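Local atomic coordinates of UPF0303 protein YBR137W (PDB entry 4CLC), a protein that is a cytoplasmic protein of unconfirmed function in the UPF0303 family, related in sequence to the haem-degrading protein HbpS. Residues D[57-66]-D[142-151]; D[87-98]-D[122-133]. All blocks are in the same frame, centred on the assembly; numbering follows the deposited sequence.

Contact 1 of 2, residues D[57-66]-D[142-151]; sequences KPVAIDISLP and PYACLTISGL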
# COMPACT_ATOMS: atom_id res chain seq x y z
N LYS D 57 3.44 16.40 -36.16
CA LYS D 57 2.64 15.82 -35.07
C LYS D 57 3.52 14.93 -34.20
O LYS D 57 4.07 13.93 -34.68
CB LYS D 57 1.45 15.02 -35.63
CG LYS D 57 0.24 15.88 -36.02
CD LYS D 57 -0.45 16.45 -34.80
CE LYS D 57 -1.61 17.36 -35.15
NZ LYS D 57 -2.27 17.88 -33.90
N PRO D 58 3.72 15.31 -32.93
CA PRO D 58 4.54 14.43 -32.09
C PRO D 58 3.79 13.15 -31.76
O PRO D 58 2.70 13.18 -31.17
CB PRO D 58 4.78 15.26 -30.84
CG PRO D 58 3.56 16.13 -30.73
CD PRO D 58 3.08 16.39 -32.15
N VAL D 59 4.40 12.01 -32.04
CA VAL D 59 3.73 10.75 -31.84
C VAL D 59 4.68 9.75 -31.20
O VAL D 59 5.86 9.73 -31.53
CB VAL D 59 3.18 10.21 -33.18
CG1 VAL D 59 2.77 8.77 -33.06
CG2 VAL D 59 2.01 11.03 -33.60
N ALA D 60 4.16 8.97 -30.26
CA ALA D 60 4.96 7.98 -29.56
C ALA D 60 4.63 6.60 -30.11
O ALA D 60 3.48 6.29 -30.36
CB ALA D 60 4.72 8.06 -28.07
N ILE D 61 5.66 5.79 -30.32
CA ILE D 61 5.50 4.47 -30.90
C ILE D 61 6.15 3.41 -30.01
O ILE D 61 7.32 3.52 -29.71
CB ILE D 61 6.12 4.42 -32.31
CG1 ILE D 61 5.44 5.43 -33.22
CG2 ILE D 61 6.03 3.03 -32.89
CD1 ILE D 61 6.18 5.66 -34.51
N ASP D 62 5.40 2.38 -29.61
CA ASP D 62 5.96 1.33 -28.78
C ASP D 62 5.83 -0.09 -29.39
O ASP D 62 4.86 -0.41 -30.06
CB ASP D 62 5.30 1.35 -27.39
CG ASP D 62 5.98 0.41 -26.39
OD1 ASP D 62 5.58 -0.77 -26.31
OD2 ASP D 62 6.90 0.87 -25.67
N ILE D 63 6.83 -0.93 -29.16
CA ILE D 63 6.65 -2.35 -29.41
C ILE D 63 7.13 -3.08 -28.17
O ILE D 63 8.29 -2.96 -27.79
CB ILE D 63 7.42 -2.85 -30.65
CG1 ILE D 63 6.95 -2.10 -31.89
CG2 ILE D 63 7.24 -4.36 -30.84
CD1 ILE D 63 7.71 -2.46 -33.14
N SER D 64 6.22 -3.80 -27.51
CA SER D 64 6.56 -4.52 -26.30
C SER D 64 6.07 -5.95 -26.37
O SER D 64 5.18 -6.27 -27.15
CB SER D 64 5.98 -3.82 -25.07
OG SER D 64 6.54 -2.53 -24.88
N LEU D 65 6.65 -6.82 -25.57
CA LEU D 65 6.16 -8.17 -25.48
C LEU D 65 5.01 -8.16 -24.50
O LEU D 65 4.85 -7.18 -23.77
CB LEU D 65 7.27 -9.11 -25.03
CG LEU D 65 8.46 -9.26 -25.96
CD1 LEU D 65 9.40 -10.31 -25.42
CD2 LEU D 65 7.96 -9.64 -27.34
N PRO D 66 4.20 -9.23 -24.48
CA PRO D 66 3.09 -9.29 -23.54
C PRO D 66 3.53 -9.27 -22.10
O PRO D 66 2.73 -8.94 -21.23
CB PRO D 66 2.40 -10.61 -23.87
CG PRO D 66 3.35 -11.34 -24.73
CD PRO D 66 4.15 -10.34 -25.44
N PRO D 142 -0.72 -13.71 -29.40
CA PRO D 142 0.01 -12.62 -30.04
C PRO D 142 1.51 -12.61 -29.73
O PRO D 142 1.91 -12.95 -28.61
CB PRO D 142 -0.66 -11.37 -29.46
CG PRO D 142 -1.26 -11.81 -28.21
CD PRO D 142 -1.69 -13.21 -28.42
N TYR D 143 2.31 -12.24 -30.73
CA TYR D 143 3.74 -12.02 -30.56
C TYR D 143 4.00 -10.89 -29.56
O TYR D 143 4.82 -11.01 -28.66
CB TYR D 143 4.42 -11.66 -31.90
CG TYR D 143 4.84 -12.83 -32.75
CD1 TYR D 143 5.36 -13.97 -32.17
CD2 TYR D 143 4.74 -12.79 -34.14
CE1 TYR D 143 5.76 -15.05 -32.94
CE2 TYR D 143 5.13 -13.86 -34.92
CZ TYR D 143 5.64 -14.99 -34.31
OH TYR D 143 6.04 -16.08 -35.03
N ALA D 144 3.29 -9.79 -29.76
CA ALA D 144 3.61 -8.55 -29.10
C ALA D 144 2.44 -7.60 -29.22
O ALA D 144 1.36 -8.00 -29.61
CB ALA D 144 4.86 -7.94 -29.69
N CYS D 145 2.65 -6.35 -28.87
CA CYS D 145 1.64 -5.34 -29.04
C CYS D 145 2.31 -4.07 -29.58
O CYS D 145 3.36 -3.64 -29.09
CB CYS D 145 0.90 -5.10 -27.71
SG CYS D 145 -0.31 -3.76 -27.69
N LEU D 146 1.70 -3.50 -30.61
CA LEU D 146 2.15 -2.25 -31.18
C LEU D 146 1.25 -1.14 -30.68
O LEU D 146 0.04 -1.27 -30.73
CB LEU D 146 2.14 -2.33 -32.71
CG LEU D 146 2.03 -1.07 -33.54
CD1 LEU D 146 3.20 -0.18 -33.27
CD2 LEU D 146 2.01 -1.47 -34.97
N THR D 147 1.83 -0.06 -30.17
CA THR D 147 1.04 1.00 -29.57
C THR D 147 1.49 2.37 -30.02
O THR D 147 2.66 2.73 -29.87
CB THR D 147 1.09 0.97 -28.04
OG1 THR D 147 0.64 -0.29 -27.56
CG2 THR D 147 0.21 2.06 -27.48
N ILE D 148 0.56 3.14 -30.57
CA ILE D 148 0.85 4.46 -31.08
C ILE D 148 0.07 5.45 -30.26
O ILE D 148 -1.00 5.12 -29.74
CB ILE D 148 0.50 4.56 -32.57
CG1 ILE D 148 1.32 3.54 -33.36
CG2 ILE D 148 0.75 5.94 -33.10
CD1 ILE D 148 1.03 3.54 -34.83
N SER D 149 0.62 6.64 -30.08
CA SER D 149 -0.03 7.65 -29.27
C SER D 149 0.30 9.04 -29.77
O SER D 149 1.43 9.31 -30.14
CB SER D 149 0.39 7.51 -27.81
OG SER D 149 0.50 8.78 -27.19
N GLY D 150 -0.66 9.95 -29.69
CA GLY D 150 -0.47 11.34 -30.04
C GLY D 150 -1.25 11.87 -31.23
O GLY D 150 -1.30 13.09 -31.44
N LEU D 151 -1.86 10.99 -32.00
CA LEU D 151 -2.82 11.42 -33.03
C LEU D 151 -4.25 11.38 -32.47
O LEU D 151 -4.46 11.21 -31.28
CB LEU D 151 -2.72 10.53 -34.27
CG LEU D 151 -1.32 10.45 -34.89
CD1 LEU D 151 -1.29 9.41 -35.99
CD2 LEU D 151 -0.91 11.81 -35.42
O HOH W 1 3.00 -1.75 -27.42
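Ala60 pairs with Ser149, Asp62 with Thr147 and Ser64 with Cys145, each as a hydrogen-bonded antiparallel pair, so that six backbone bonds join strands 60-64 and 144-149. The bonds of the first pair are Ala60 N to Ser149 O at 2.8 Å and Ser149 N to Ala60 O at 2.9 Å. These are two inner strands of the five-stranded mixed sheet, flanked by strands 70-75 and 131-136; Tyr143 and Ala144 form a classic beta bulge facing Ile134 of the latter.

Apolar contacts gather on the face covered by helix 36-53. Val59 spreads its two methyls: CG1, anti to the backbone N (chi1 167°), lies 3.5 Å from Ile148 CG2, while CG2 meets Leu151 CD2, the two side chains crossing at about a right angle. Further along, Leu146 CD1 approaches both Ile63 CG1 and Ile61 CG2.

The other face, toward helix 84-98, is mixed, with Ala60 beside Asp62, Ser64 and Thr147. A water bonds Asp62 OD1 at 3.0 Å and Thr147 OG1 at 2.8 Å and also meets Cys145 O, bridging the carboxylate to the neighbouring strand. Asp62 OD2 forms a salt bridge with Arg73.

Contact 2 of 2, residues D[87-98]-D[122-133]; sequences WIQRKKKTALRF and SKEYAFHGGAVL
Segment 87-98 of helix 84-98 runs beside the loop 122-130 and then over strand 131-133, its axis 7.7 Å from that of the strand at closest approach and inclined by 34°. The CA atoms come nearest at Arg90 and Tyr125; beside them Ala126 N donates to Arg90 O at 2.9 Å.

Arg90, bent at chi3 (54°), curls its guanidinium back onto the loop. NH2 points to Ser122 O, in a bond modelled very short, and bonds Tyr125 O weakly, while Ala126 CB lies over one face of the group. Lys91 instead stretches out and brings NZ 2.6 Å from Gly129 O; the same ammonium reaches Ile148 O in the central sheet. The helix covers one face of that sheet, consistent with the family's GAF clan assignment, with Ala95 CB against Ala131 CB (3.9 Å) and Leu96 CD2 against Leu133 CD2 (3.7 Å).

Lys93 CD sits over one face of the Tyr125 ring, 4.1 Å from the centroid, and Lys93 NZ continues to a salt bridge with Glu124 OE2. Arg97 NH1 donates to Tyr125 OH at 2.8 Å, the guanidinium and ring planes 72° apart, and Arg97 NE forms a salt bridge with an acidic side chain of a neighbouring subunit. Thr94 divides its branches between OG1, bonded to Ala126 O, and CG2, off-centre over the Phe127 ring. Trp87 CH2 lies over the His128 ring, 3.5 Å from CD2.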
# COMPACT_ATOMS: atom_id res chain seq x y z
N TRP D 87 -0.27 6.97 -21.72
CA TRP D 87 -1.24 6.53 -22.72
C TRP D 87 -0.78 5.24 -23.34
O TRP D 87 -1.57 4.31 -23.52
CB TRP D 87 -1.47 7.60 -23.80
CG TRP D 87 -2.54 8.58 -23.40
CD1 TRP D 87 -2.37 9.82 -22.85
CD2 TRP D 87 -3.95 8.37 -23.47
NE1 TRP D 87 -3.58 10.39 -22.57
CE2 TRP D 87 -4.57 9.51 -22.95
CE3 TRP D 87 -4.75 7.32 -23.92
CZ2 TRP D 87 -5.96 9.65 -22.88
CZ3 TRP D 87 -6.12 7.44 -23.85
CH2 TRP D 87 -6.71 8.60 -23.33
N ILE D 88 0.52 5.16 -23.64
CA ILE D 88 1.06 3.94 -24.21
C ILE D 88 0.88 2.76 -23.26
O ILE D 88 0.48 1.68 -23.69
CB ILE D 88 2.54 4.11 -24.58
CG1 ILE D 88 2.65 4.95 -25.85
CG2 ILE D 88 3.21 2.74 -24.80
CD1 ILE D 88 4.03 5.03 -26.38
N GLN D 89 1.14 2.98 -21.97
CA GLN D 89 1.02 1.90 -21.00
C GLN D 89 -0.42 1.50 -20.82
O GLN D 89 -0.76 0.32 -20.83
CB GLN D 89 1.61 2.31 -19.66
CG GLN D 89 2.39 1.19 -18.99
CD GLN D 89 3.59 0.71 -19.83
OE1 GLN D 89 3.97 1.32 -20.84
NE2 GLN D 89 4.21 -0.39 -19.39
N ARG D 90 -1.28 2.50 -20.69
CA ARG D 90 -2.70 2.27 -20.53
C ARG D 90 -3.36 1.61 -21.76
O ARG D 90 -4.22 0.72 -21.60
CB ARG D 90 -3.38 3.57 -20.18
CG ARG D 90 -2.87 4.17 -18.90
CD ARG D 90 -3.58 5.44 -18.54
NE ARG D 90 -5.03 5.24 -18.51
CZ ARG D 90 -5.88 5.82 -19.35
NH1 ARG D 90 -5.45 6.65 -20.29
NH2 ARG D 90 -7.17 5.56 -19.25
N LYS D 91 -2.97 1.99 -22.97
CA LYS D 91 -3.56 1.35 -24.14
C LYS D 91 -3.11 -0.10 -24.23
O LYS D 91 -3.93 -1.02 -24.39
CB LYS D 91 -3.21 2.08 -25.43
CG LYS D 91 -3.80 3.47 -25.54
CD LYS D 91 -3.60 4.03 -26.92
CE LYS D 91 -3.87 5.53 -26.96
NZ LYS D 91 -3.60 6.09 -28.33
N LYS D 92 -1.79 -0.29 -24.14
CA LYS D 92 -1.14 -1.60 -24.22
C LYS D 92 -1.74 -2.55 -23.21
O LYS D 92 -2.02 -3.71 -23.52
CB LYS D 92 0.37 -1.46 -23.98
CG LYS D 92 1.14 -2.75 -24.05
CD LYS D 92 2.63 -2.56 -23.86
CE LYS D 92 2.96 -1.91 -22.57
NZ LYS D 92 3.71 -0.65 -22.84
N LYS D 93 -1.96 -2.04 -22.01
CA LYS D 93 -2.48 -2.87 -20.94
C LYS D 93 -3.84 -3.43 -21.33
O LYS D 93 -4.06 -4.65 -21.28
CB LYS D 93 -2.55 -2.09 -19.62
CG LYS D 93 -2.71 -3.02 -18.44
CD LYS D 93 -2.53 -2.36 -17.09
CE LYS D 93 -2.53 -3.42 -15.97
NZ LYS D 93 -1.83 -2.97 -14.73
N THR D 94 -4.76 -2.54 -21.73
CA THR D 94 -6.07 -2.97 -22.20
C THR D 94 -5.94 -4.01 -23.30
O THR D 94 -6.47 -5.11 -23.17
CB THR D 94 -6.90 -1.80 -22.74
OG1 THR D 94 -7.16 -0.84 -21.70
CG2 THR D 94 -8.19 -2.31 -23.29
N ALA D 95 -5.22 -3.68 -24.37
CA ALA D 95 -5.05 -4.60 -25.50
C ALA D 95 -4.54 -5.99 -25.13
O ALA D 95 -5.10 -6.98 -25.60
CB ALA D 95 -4.13 -3.99 -26.52
N LEU D 96 -3.50 -6.09 -24.30
CA LEU D 96 -2.91 -7.40 -23.97
C LEU D 96 -3.84 -8.23 -23.09
O LEU D 96 -3.87 -9.47 -23.16
CB LEU D 96 -1.55 -7.24 -23.29
CG LEU D 96 -0.37 -6.86 -24.20
CD1 LEU D 96 0.78 -6.27 -23.38
CD2 LEU D 96 0.11 -8.05 -25.04
N ARG D 97 -4.61 -7.54 -22.27
CA ARG D 97 -5.52 -8.21 -21.37
C ARG D 97 -6.74 -8.77 -22.09
O ARG D 97 -7.15 -9.92 -21.86
CB ARG D 97 -6.00 -7.26 -20.28
CG ARG D 97 -7.11 -7.84 -19.46
CD ARG D 97 -7.44 -6.97 -18.27
NE ARG D 97 -8.57 -7.54 -17.53
CZ ARG D 97 -8.94 -7.14 -16.31
NH1 ARG D 97 -8.25 -6.19 -15.69
NH2 ARG D 97 -9.98 -7.71 -15.72
N PHE D 98 -7.34 -7.95 -22.95
CA PHE D 98 -8.63 -8.30 -23.52
C PHE D 98 -8.55 -9.04 -24.85
O PHE D 98 -9.54 -9.65 -25.27
CB PHE D 98 -9.47 -7.05 -23.64
CG PHE D 98 -9.91 -6.49 -22.30
CD1 PHE D 98 -10.96 -7.07 -21.61
CD2 PHE D 98 -9.27 -5.40 -21.74
CE1 PHE D 98 -11.36 -6.55 -20.38
CE2 PHE D 98 -9.66 -4.88 -20.53
CZ PHE D 98 -10.71 -5.46 -19.84
N SER D 122 -9.20 2.18 -15.27
CA SER D 122 -9.21 3.26 -16.28
C SER D 122 -8.18 4.36 -15.98
O SER D 122 -7.75 5.04 -16.91
CB SER D 122 -10.61 3.91 -16.46
OG SER D 122 -10.79 5.11 -15.70
N LYS D 123 -7.71 4.48 -14.74
CA LYS D 123 -6.48 5.25 -14.54
C LYS D 123 -5.35 4.36 -15.04
O LYS D 123 -4.25 4.83 -15.31
CB LYS D 123 -6.24 5.66 -13.08
CG LYS D 123 -6.83 7.03 -12.69
CD LYS D 123 -8.33 6.91 -12.41
CE LYS D 123 -9.10 8.17 -12.80
NZ LYS D 123 -10.59 7.99 -12.65
N GLU D 124 -5.70 3.10 -15.22
CA GLU D 124 -4.84 1.96 -15.46
C GLU D 124 -5.03 1.43 -16.89
O GLU D 124 -4.06 1.20 -17.60
CB GLU D 124 -5.14 0.85 -14.42
CG GLU D 124 -4.12 -0.30 -14.39
CD GLU D 124 -4.36 -1.33 -13.27
OE1 GLU D 124 -5.36 -1.22 -12.52
OE2 GLU D 124 -3.53 -2.26 -13.14
N TYR D 125 -6.27 1.12 -17.27
CA TYR D 125 -6.56 0.73 -18.65
C TYR D 125 -7.16 1.87 -19.49
O TYR D 125 -8.05 2.57 -19.05
CB TYR D 125 -7.53 -0.44 -18.65
CG TYR D 125 -7.03 -1.69 -17.96
CD1 TYR D 125 -7.18 -1.85 -16.58
CD2 TYR D 125 -6.43 -2.71 -18.68
CE1 TYR D 125 -6.75 -2.98 -15.94
CE2 TYR D 125 -6.00 -3.85 -18.05
CZ TYR D 125 -6.16 -3.98 -16.68
OH TYR D 125 -5.73 -5.13 -16.05
N ALA D 126 -6.66 2.05 -20.70
CA ALA D 126 -7.20 3.09 -21.58
C ALA D 126 -8.04 2.46 -22.67
O ALA D 126 -7.70 1.40 -23.21
CB ALA D 126 -6.10 3.92 -22.19
N PHE D 127 -9.19 3.06 -22.94
CA PHE D 127 -10.04 2.53 -23.97
C PHE D 127 -10.09 3.32 -25.30
O PHE D 127 -10.83 2.94 -26.22
CB PHE D 127 -11.41 2.30 -23.36
CG PHE D 127 -11.41 1.13 -22.43
CD1 PHE D 127 -11.04 1.28 -21.10
CD2 PHE D 127 -11.68 -0.15 -22.92
CE1 PHE D 127 -10.99 0.19 -20.26
CE2 PHE D 127 -11.63 -1.25 -22.08
CZ PHE D 127 -11.29 -1.08 -20.75
N HIS D 128 -9.29 4.40 -25.40
CA HIS D 128 -8.99 5.03 -26.70
C HIS D 128 -8.15 4.11 -27.57
O HIS D 128 -7.52 3.18 -27.07
CB HIS D 128 -8.24 6.34 -26.53
CG HIS D 128 -9.04 7.41 -25.86
ND1 HIS D 128 -9.99 7.13 -24.90
CD2 HIS D 128 -8.98 8.76 -25.95
CE1 HIS D 128 -10.51 8.27 -24.46
NE2 HIS D 128 -9.91 9.27 -25.08
N GLY D 129 -8.14 4.35 -28.88
CA GLY D 129 -7.45 3.45 -29.79
C GLY D 129 -5.97 3.75 -29.97
O GLY D 129 -5.46 4.77 -29.51
N GLY D 130 -5.29 2.91 -30.74
CA GLY D 130 -3.86 3.01 -30.95
C GLY D 130 -2.96 1.87 -30.48
O GLY D 130 -1.79 1.83 -30.84
N ALA D 131 -3.53 0.91 -29.75
CA ALA D 131 -2.79 -0.27 -29.34
C ALA D 131 -3.30 -1.47 -30.09
O ALA D 131 -4.41 -1.93 -29.85
CB ALA D 131 -2.93 -0.51 -27.85
N VAL D 132 -2.48 -1.99 -30.99
CA VAL D 132 -2.87 -3.14 -31.78
C VAL D 132 -1.93 -4.29 -31.49
O VAL D 132 -0.71 -4.15 -31.58
CB VAL D 132 -2.86 -2.80 -33.30
CG1 VAL D 132 -3.09 -4.05 -34.13
CG2 VAL D 132 -3.91 -1.76 -33.61
N LEU D 133 -2.48 -5.43 -31.12
CA LEU D 133 -1.68 -6.61 -30.93
C LEU D 133 -1.02 -7.02 -32.23
O LEU D 133 -1.55 -6.77 -33.31
CB LEU D 133 -2.53 -7.76 -30.39
CG LEU D 133 -3.13 -7.55 -29.00
CD1 LEU D 133 -4.13 -8.65 -28.70
CD2 LEU D 133 -2.05 -7.54 -27.97

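Overall arrangement
The two contacts show how a sheet and the helix that covers it are joined through neighbouring strands. Contact 2 is nested in the loop closed by contact 1, their centres about 10 Å apart. Strand 131-136 of contact 2 adjoins strand 144-149 of contact 1, with probable hydrogen bonds from Val132 N to Leu146 O at 2.6 Å and from Ile148 N to Gly130 O at 2.7 Å. Helix 84-98 covers the face of contact 1 that carries Ala60 and Asp62: Ile88 CD1 packs 3.5 Å from Ala60 CB, and Leu96 CD2 lies 3.6 Å from Pro66 CA. Both contacts reach neighbouring subunits, through Leu65 and Pro66 in contact 1 and Trp87 and Arg90 in contact 2.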